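Uncharacterized protein (Bacillus subtilis, PDB 5DQV) acts as a metal-dependent nucleotide pyrophosphohydrolase of the HD-domain family, an all-helical protein that binds a nickel ion. Local coordinates at residues S37-L42 and D128-D133; E50-F55 and S120-V125. One frame throughout, in Å; residues are numbered along the deposited sequence.

How the interactions relate
Both contacts set helix 121-132 against helix 33-50 and the turn that follows it in the HD domain, at points whose centres lie about 13 Å apart. Interaction 2 uses its N-terminal turn, which meets the connection 50-55 between helix 33-50 and helix 54-63; interaction 1 uses its C-terminal end, which crosses helix 33-50 at residues 37-42. Along the chain interaction 2 is nested inside the loop closed by interaction 1. The same helix is therefore held near both ends, and Asp-130, a nickel ligand, lies at the end belonging to interaction 1, while the side chain of Val-125 in interaction 2 is about 13 Å from the metal.

Interaction 1. Residues S37-L42 and D128-D133. With NI (nickel (II) ion), chain C.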
ATOM      1  N   SER A  37      -2.594  13.492  13.138  1.00 24.08           N
ATOM      2  CA  SER A  37      -1.579  14.550  13.152  1.00 25.90           C
ATOM      3  C   SER A  37      -1.447  15.226  11.794  1.00 25.39           C
ATOM      4  O   SER A  37      -1.362  16.476  11.688  1.00 24.15           O
ATOM      5  CB  SER A  37      -0.233  13.994  13.643  1.00 28.78           C
ATOM      6  OG  SER A  37       0.832  14.934  13.403  1.00 33.96           O
ATOM      7  N   ARG A  38      -1.463  14.420  10.730  1.00 24.84           N
ATOM      8  CA  ARG A  38      -1.359  14.967   9.380  1.00 23.88           C
ATOM      9  C   ARG A  38      -2.582  15.825   9.066  1.00 22.26           C
ATOM     10  O   ARG A  38      -2.479  16.914   8.464  1.00 21.03           O
ATOM     11  CB  ARG A  38      -1.203  13.848   8.310  1.00 25.37           C
ATOM     12  CG  ARG A  38       0.090  13.070   8.363  1.00 26.80           C
ATOM     13  CD  ARG A  38       0.281  12.132   7.173  1.00 26.42           C
ATOM     14  NE  ARG A  38      -0.843  11.211   7.016  1.00 23.07           N
ATOM     15  CZ  ARG A  38      -0.943   9.995   7.506  1.00 25.93           C
ATOM     16  NH1 ARG A  38      -0.027   9.492   8.300  1.00 32.77           N
ATOM     17  NH2 ARG A  38      -2.034   9.301   7.279  1.00 29.89           N
ATOM     18  N   VAL A  39      -3.758  15.316   9.411  1.00 20.76           N
ATOM     19  CA  VAL A  39      -4.990  16.050   9.147  1.00 19.18           C
ATOM     20  C   VAL A  39      -5.059  17.368   9.903  1.00 19.59           C
ATOM     21  O   VAL A  39      -5.421  18.373   9.307  1.00 19.22           O
ATOM     22  CB  VAL A  39      -6.224  15.201   9.359  1.00 17.66           C
ATOM     23  CG1 VAL A  39      -7.503  16.077   9.301  1.00 16.57           C
ATOM     24  CG2 VAL A  39      -6.216  14.080   8.410  1.00 19.80           C
ATOM     25  N   ALA A  40      -4.620  17.391  11.182  1.00 20.09           N
ATOM     26  CA  ALA A  40      -4.565  18.612  11.929  1.00 20.16           C
ATOM     27  C   ALA A  40      -3.606  19.648  11.310  1.00 21.44           C
ATOM     28  O   ALA A  40      -4.006  20.813  11.131  1.00 20.79           O
ATOM     29  CB  ALA A  40      -4.217  18.359  13.386  1.00 20.91           C
ATOM     30  N   ASP A  41      -2.430  19.226  10.857  1.00 21.67           N
ATOM     31  CA  ASP A  41      -1.496  20.170  10.210  1.00 25.00           C
ATOM     32  C   ASP A  41      -2.078  20.725   8.904  1.00 24.38           C
ATOM     33  O   ASP A  41      -2.025  21.919   8.610  1.00 24.10           O
ATOM     34  CB  ASP A  41      -0.133  19.497   9.885  1.00 26.39           C
ATOM     35  CG  ASP A  41       0.658  19.207  11.092  1.00 31.49           C
ATOM     36  OD1 ASP A  41       0.264  19.656  12.191  1.00 32.76           O
ATOM     37  OD2 ASP A  41       1.663  18.491  10.951  1.00 35.34           O
ATOM     38  N   LEU A  42      -2.661  19.846   8.117  1.00 24.73           N
ATOM     39  CA  LEU A  42      -3.280  20.256   6.843  1.00 25.13           C
ATOM     40  C   LEU A  42      -4.460  21.195   7.097  1.00 23.37           C
ATOM     41  O   LEU A  42      -4.621  22.200   6.433  1.00 21.41           O
ATOM     42  CB  LEU A  42      -3.763  19.000   6.096  1.00 25.65           C
ATOM     43  CG  LEU A  42      -3.465  18.636   4.651  1.00 31.74           C
ATOM     44  CD1 LEU A  42      -2.262  19.376   3.990  1.00 34.26           C
ATOM     45  CD2 LEU A  42      -3.312  17.085   4.632  1.00 31.21           C
ATOM     46  N   ASP A 128     -12.056  18.738   4.171  1.00 20.23           N
ATOM     47  CA  ASP A 128     -11.093  18.859   3.077  1.00 20.02           C
ATOM     48  C   ASP A 128      -9.728  18.256   3.430  1.00 19.73           C
ATOM     49  O   ASP A 128      -9.139  17.523   2.654  1.00 18.32           O
ATOM     50  CB  ASP A 128     -10.916  20.346   2.709  1.00 19.90           C
ATOM     51  CG  ASP A 128     -12.076  20.918   1.851  1.00 22.35           C
ATOM     52  OD1 ASP A 128     -13.033  20.185   1.492  1.00 20.24           O
ATOM     53  OD2 ASP A 128     -11.992  22.139   1.521  1.00 21.21           O
ATOM     54  N   ALA A 129      -9.251  18.550   4.641  1.00 18.68           N
ATOM     55  CA  ALA A 129      -7.968  18.049   5.112  1.00 19.67           C
ATOM     56  C   ALA A 129      -8.013  16.501   5.220  1.00 19.73           C
ATOM     57  O   ALA A 129      -7.078  15.798   4.841  1.00 20.24           O
ATOM     58  CB  ALA A 129      -7.624  18.710   6.482  1.00 18.21           C
ATOM     59  N   ASP A 130      -9.140  15.995   5.693  1.00 21.32           N
ATOM     60  CA  ASP A 130      -9.313  14.571   5.895  1.00 22.91           C
ATOM     61  C   ASP A 130      -9.281  13.885   4.527  1.00 24.19           C
ATOM     62  O   ASP A 130      -8.670  12.788   4.345  1.00 24.34           O
ATOM     63  CB  ASP A 130     -10.652  14.356   6.626  1.00 24.42           C
ATOM     64  CG  ASP A 130     -10.797  13.016   7.225  1.00 24.34           C
ATOM     65  OD1 ASP A 130      -9.828  12.417   7.615  1.00 25.56           O
ATOM     66  OD2 ASP A 130     -11.922  12.537   7.320  1.00 28.92           O
ATOM     67  N   ARG A 131      -9.960  14.497   3.550  1.00 23.50           N
ATOM     68  CA  ARG A 131      -9.965  13.938   2.195  1.00 23.61           C
ATOM     69  C   ARG A 131      -8.639  14.080   1.456  1.00 22.86           C
ATOM     70  O   ARG A 131      -8.224  13.187   0.735  1.00 22.08           O
ATOM     71  CB  ARG A 131     -11.162  14.487   1.366  1.00 25.49           C
ATOM     72  CG  ARG A 131     -12.438  13.982   1.938  1.00 29.16           C
ATOM     73  CD  ARG A 131     -13.597  14.406   1.156  1.00 38.15           C
ATOM     74  NE  ARG A 131     -14.812  13.991   1.818  1.00 44.48           N
ATOM     75  CZ  ARG A 131     -15.992  13.863   1.234  1.00 50.31           C
ATOM     76  NH1 ARG A 131     -16.118  14.062  -0.070  1.00 55.84           N
ATOM     77  NH2 ARG A 131     -17.045  13.499   1.958  1.00 51.65           N
ATOM     78  N   LEU A 132      -7.950  15.176   1.662  1.00 21.92           N
ATOM     79  CA  LEU A 132      -6.618  15.344   1.093  1.00 22.29           C
ATOM     80  C   LEU A 132      -5.689  14.202   1.542  1.00 22.44           C
ATOM     81  O   LEU A 132      -4.861  13.695   0.746  1.00 21.87           O
ATOM     82  CB  LEU A 132      -6.052  16.707   1.467  1.00 21.03           C
ATOM     83  CG  LEU A 132      -6.601  17.935   0.735  1.00 23.00           C
ATOM     84  CD1 LEU A 132      -6.090  19.243   1.297  1.00 19.95           C
ATOM     85  CD2 LEU A 132      -6.273  17.846  -0.791  1.00 24.23           C
ATOM     86  N   ASP A 133      -5.848  13.745   2.798  1.00 21.90           N
ATOM     87  CA  ASP A 133      -4.967  12.706   3.331  1.00 22.19           C
ATOM     88  C   ASP A 133      -5.279  11.331   2.681  1.00 22.23           C
ATOM     89  O   ASP A 133      -4.532  10.394   2.845  1.00 21.55           O
ATOM     90  CB  ASP A 133      -5.091  12.624   4.873  1.00 22.33           C
ATOM     91  CG  ASP A 133      -4.006  11.800   5.518  1.00 23.19           C
ATOM     92  OD1 ASP A 133      -2.838  12.192   5.408  1.00 22.17           O
ATOM     93  OD2 ASP A 133      -4.314  10.777   6.200  1.00 26.67           O
TER
HETATM   94 NI    NI C 301      -9.948  11.022   9.309  1.00 29.58          NI
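The guanidinium of Arg-38 and the carboxylate of Asp-133 meet edge to edge, their planes only 23° apart. The grip is side-on: NE of Arg-38 gives a nearly straight bond (173°) to OD1 of Asp-133 at 2.7 Å, and NH2 of Arg-38 reaches OD2 of Asp-133 at 2.9 Å. Each oxygen offers its syn lone pair, and OD1 lies exactly in the guanidinium plane. A bend at chi3 turns the NE edge of Arg-38 toward the acid. OD2 of Asp-133 also takes a hydrogen bond from ND1 of the nickel ligand His-35 and a salt bridge from Arg-142, so Asp-133 is a second-shell residue that probably positions the imidazole. With an alanine here the side-on grip is gone, and the Asp-133 carboxylate, still tied through OD2 to His-35 and Arg-142, would probably be less firmly fixed in its rotation, its OD1 left without this charged mate.

Beneath the salt bridge the contact is apolar. Val-39 meets segment 128-133 with both methyls: CG1 lies 3.9 Å from CB of Ala-129, while CG2 is 4.0 Å from CB of Asp-133. CB of Leu-42 comes within 3.9 Å of CB of Ala-129. The small Ala-129 side chain is consistent with the close approach of the backbones, the CA atoms of Val-39 and Ala-129 being 5.4 Å apart. On the metal side, with CG anti to the backbone N, Asp-130 sends OD1 to nickel at 2.2 Å; His-35 and His-64 bind the same ion, and Asp-65 belongs to the same site, completing the H...HD...D set typical of HD domains.

The axes of segments 37-42 and 128-132 approach to 8.5 Å and cross at 128°. Helix 179-202 packs on Leu-132 and Leu-42, helix 136-150 on Arg-38 and Asp-133, and NH1 of Arg-38 donates a hydrogen bond to OH of Tyr-155 of the second subunit.

Interaction 2. Residues E50-F55 and S120-V125; sequences ENADLF and SIEGKV
OE2 of Glu-122 receives the backbone N-H of Asp-53 at 2.9 Å in a nearly straight bond (172°), using the anti lone pair, the one pointing away from OE1. The chain of Glu-122 is bent at chi2 (71°), which folds the carboxylate back toward the connection 50-55. OE1 of the same carboxylate forms a salt bridge with Arg-98 of helix 93-106, and the two partners together hold the group from different oxygens.

Next to this bond, CB of Ala-52 packs against the helix start, 3.8 Å from OE2 of Glu-122, 4.1 Å from CG2 of Val-125 and 4.3 Å from CG2 of Ile-121. Asn-51 ends helix 33-50 in a Schellman motif, and Asp-53 is the N-cap of helix 54-63, with OD1 accepting a hydrogen bond from the N of Ile-56. Ser-120 caps helix 121-132 in turn, its OG accepting from the N of Gly-123 at 3.1 Å.

Glu-122 thus ties a helix start to a tight interhelix turn through a main-chain donor. Asp-53 OD2 and Glu-122 OE2 stay 5.5 Å apart, and Arg-98, paired with Glu-122 and weakly with Asp-53, probably offsets the two like charges.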
ATOM      1  N   GLU A  50      -7.913  30.307   4.499  1.00 23.74           N
ATOM      2  CA  GLU A  50      -9.356  30.535   4.300  1.00 24.49           C
ATOM      3  C   GLU A  50      -9.967  31.483   5.343  1.00 25.03           C
ATOM      4  O   GLU A  50     -11.143  31.774   5.290  1.00 24.93           O
ATOM      5  CB  GLU A  50     -10.079  29.183   4.293  1.00 23.41           C
ATOM      6  CG  GLU A  50      -9.712  28.300   3.092  1.00 22.90           C
ATOM      7  CD  GLU A  50     -10.359  28.753   1.817  1.00 23.48           C
ATOM      8  OE1 GLU A  50     -11.539  29.233   1.858  1.00 26.38           O
ATOM      9  OE2 GLU A  50      -9.704  28.660   0.760  1.00 23.11           O
ATOM     10  N   ASN A  51      -9.155  31.939   6.299  1.00 25.09           N
ATOM     11  CA  ASN A  51      -9.602  32.791   7.417  1.00 25.40           C
ATOM     12  C   ASN A  51     -10.691  32.155   8.250  1.00 24.97           C
ATOM     13  O   ASN A  51     -11.643  32.834   8.634  1.00 26.09           O
ATOM     14  CB  ASN A  51     -10.121  34.149   6.904  1.00 27.54           C
ATOM     15  CG  ASN A  51      -9.022  35.055   6.441  1.00 29.36           C
ATOM     16  OD1 ASN A  51      -8.879  35.305   5.253  1.00 31.79           O
ATOM     17  ND2 ASN A  51      -8.257  35.571   7.381  1.00 29.68           N
ATOM     18  N   ALA A  52     -10.552  30.859   8.533  1.00 23.63           N
ATOM     19  CA  ALA A  52     -11.486  30.139   9.365  1.00 23.77           C
ATOM     20  C   ALA A  52     -10.987  30.270  10.809  1.00 25.25           C
ATOM     21  O   ALA A  52      -9.868  30.738  11.039  1.00 26.18           O
ATOM     22  CB  ALA A  52     -11.557  28.688   8.923  1.00 23.55           C
ATOM     23  N   ASP A  53     -11.813  29.922  11.778  1.00 25.67           N
ATOM     24  CA  ASP A  53     -11.377  29.936  13.182  1.00 27.04           C
ATOM     25  C   ASP A  53     -10.379  28.824  13.429  1.00 25.92           C
ATOM     26  O   ASP A  53     -10.762  27.647  13.425  1.00 24.94           O
ATOM     27  CB  ASP A  53     -12.560  29.741  14.102  1.00 27.66           C
ATOM     28  CG  ASP A  53     -12.179  29.868  15.595  1.00 31.99           C
ATOM     29  OD1 ASP A  53     -11.247  29.212  16.162  1.00 33.86           O
ATOM     30  OD2 ASP A  53     -12.867  30.641  16.214  1.00 34.79           O
ATOM     31  N   LEU A  54      -9.115  29.169  13.658  1.00 26.28           N
ATOM     32  CA  LEU A  54      -8.041  28.137  13.696  1.00 26.36           C
ATOM     33  C   LEU A  54      -8.120  27.204  14.924  1.00 26.36           C
ATOM     34  O   LEU A  54      -7.755  26.008  14.850  1.00 24.94           O
ATOM     35  CB  LEU A  54      -6.652  28.787  13.636  1.00 26.90           C
ATOM     36  CG  LEU A  54      -6.287  29.559  12.377  1.00 29.89           C
ATOM     37  CD1 LEU A  54      -4.802  30.020  12.367  1.00 27.46           C
ATOM     38  CD2 LEU A  54      -6.633  28.756  11.076  1.00 27.86           C
ATOM     39  N   PHE A  55      -8.592  27.743  16.048  1.00 27.16           N
ATOM     40  CA  PHE A  55      -8.699  26.920  17.229  1.00 27.26           C
ATOM     41  C   PHE A  55      -9.761  25.858  17.026  1.00 25.21           C
ATOM     42  O   PHE A  55      -9.564  24.684  17.385  1.00 24.15           O
ATOM     43  CB  PHE A  55      -8.978  27.762  18.483  1.00 29.89           C
ATOM     44  CG  PHE A  55      -9.055  26.944  19.742  1.00 31.11           C
ATOM     45  CD1 PHE A  55      -7.933  26.281  20.206  1.00 33.40           C
ATOM     46  CD2 PHE A  55     -10.242  26.827  20.439  1.00 33.18           C
ATOM     47  CE1 PHE A  55      -7.979  25.521  21.334  1.00 36.69           C
ATOM     48  CE2 PHE A  55     -10.316  26.084  21.562  1.00 35.07           C
ATOM     49  CZ  PHE A  55      -9.160  25.427  22.035  1.00 38.49           C
ATOM     50  N   SER A 120     -20.437  23.439   8.680  1.00 35.40           N
ATOM     51  CA  SER A 120     -19.944  24.795   8.922  1.00 31.97           C
ATOM     52  C   SER A 120     -18.652  25.116   8.167  1.00 29.18           C
ATOM     53  O   SER A 120     -17.961  24.226   7.663  1.00 26.75           O
ATOM     54  CB  SER A 120     -19.680  24.981  10.434  1.00 32.25           C
ATOM     55  OG  SER A 120     -18.572  24.176  10.882  1.00 27.50           O
ATOM     56  N   ILE A 121     -18.297  26.397   8.096  1.00 26.96           N
ATOM     57  CA  ILE A 121     -17.005  26.762   7.495  1.00 24.94           C
ATOM     58  C   ILE A 121     -15.784  25.934   8.015  1.00 23.94           C
ATOM     59  O   ILE A 121     -14.939  25.391   7.259  1.00 23.68           O
ATOM     60  CB  ILE A 121     -16.701  28.234   7.751  1.00 26.46           C
ATOM     61  CG1 ILE A 121     -17.900  29.175   7.417  1.00 28.73           C
ATOM     62  CG2 ILE A 121     -15.408  28.655   7.033  1.00 24.98           C
ATOM     63  CD1 ILE A 121     -18.326  29.058   5.948  1.00 36.36           C
ATOM     64  N   GLU A 122     -15.643  25.870   9.325  1.00 21.65           N
ATOM     65  CA  GLU A 122     -14.558  25.067   9.914  1.00 20.66           C
ATOM     66  C   GLU A 122     -14.717  23.597   9.611  1.00 20.23           C
ATOM     67  O   GLU A 122     -13.727  22.877   9.416  1.00 17.85           O
ATOM     68  CB  GLU A 122     -14.512  25.266  11.425  1.00 20.36           C
ATOM     69  CG  GLU A 122     -14.026  26.639  11.844  1.00 20.51           C
ATOM     70  CD  GLU A 122     -15.020  27.781  11.568  1.00 23.62           C
ATOM     71  OE1 GLU A 122     -16.263  27.580  11.630  1.00 23.05           O
ATOM     72  OE2 GLU A 122     -14.536  28.896  11.296  1.00 22.64           O
ATOM     73  N   GLY A 123     -15.953  23.123   9.620  1.00 21.59           N
ATOM     74  CA  GLY A 123     -16.186  21.728   9.282  1.00 23.64           C
ATOM     75  C   GLY A 123     -15.743  21.393   7.854  1.00 22.62           C
ATOM     76  O   GLY A 123     -15.171  20.351   7.604  1.00 21.79           O
ATOM     77  N   LYS A 124     -15.972  22.327   6.937  1.00 23.36           N
ATOM     78  CA  LYS A 124     -15.557  22.145   5.544  1.00 23.24           C
ATOM     79  C   LYS A 124     -14.046  22.103   5.428  1.00 21.32           C
ATOM     80  O   LYS A 124     -13.504  21.312   4.658  1.00 19.42           O
ATOM     81  CB  LYS A 124     -16.144  23.229   4.664  1.00 25.00           C
ATOM     82  CG  LYS A 124     -17.613  23.047   4.396  1.00 27.48           C
ATOM     83  CD  LYS A 124     -18.220  24.247   3.750  1.00 30.99           C
ATOM     84  CE  LYS A 124     -19.697  23.954   3.312  1.00 37.04           C
ATOM     85  NZ  LYS A 124     -20.222  25.195   2.711  1.00 40.59           N
ATOM     86  N   VAL A 125     -13.347  22.923   6.239  1.00 20.38           N
ATOM     87  CA  VAL A 125     -11.901  22.881   6.250  1.00 19.00           C
ATOM     88  C   VAL A 125     -11.381  21.497   6.740  1.00 18.82           C
ATOM     89  O   VAL A 125     -10.512  20.923   6.136  1.00 17.43           O
ATOM     90  CB  VAL A 125     -11.309  24.056   7.081  1.00 19.15           C
ATOM     91  CG1 VAL A 125      -9.812  23.880   7.353  1.00 18.55           C
ATOM     92  CG2 VAL A 125     -11.576  25.422   6.375  1.00 20.15           C
TER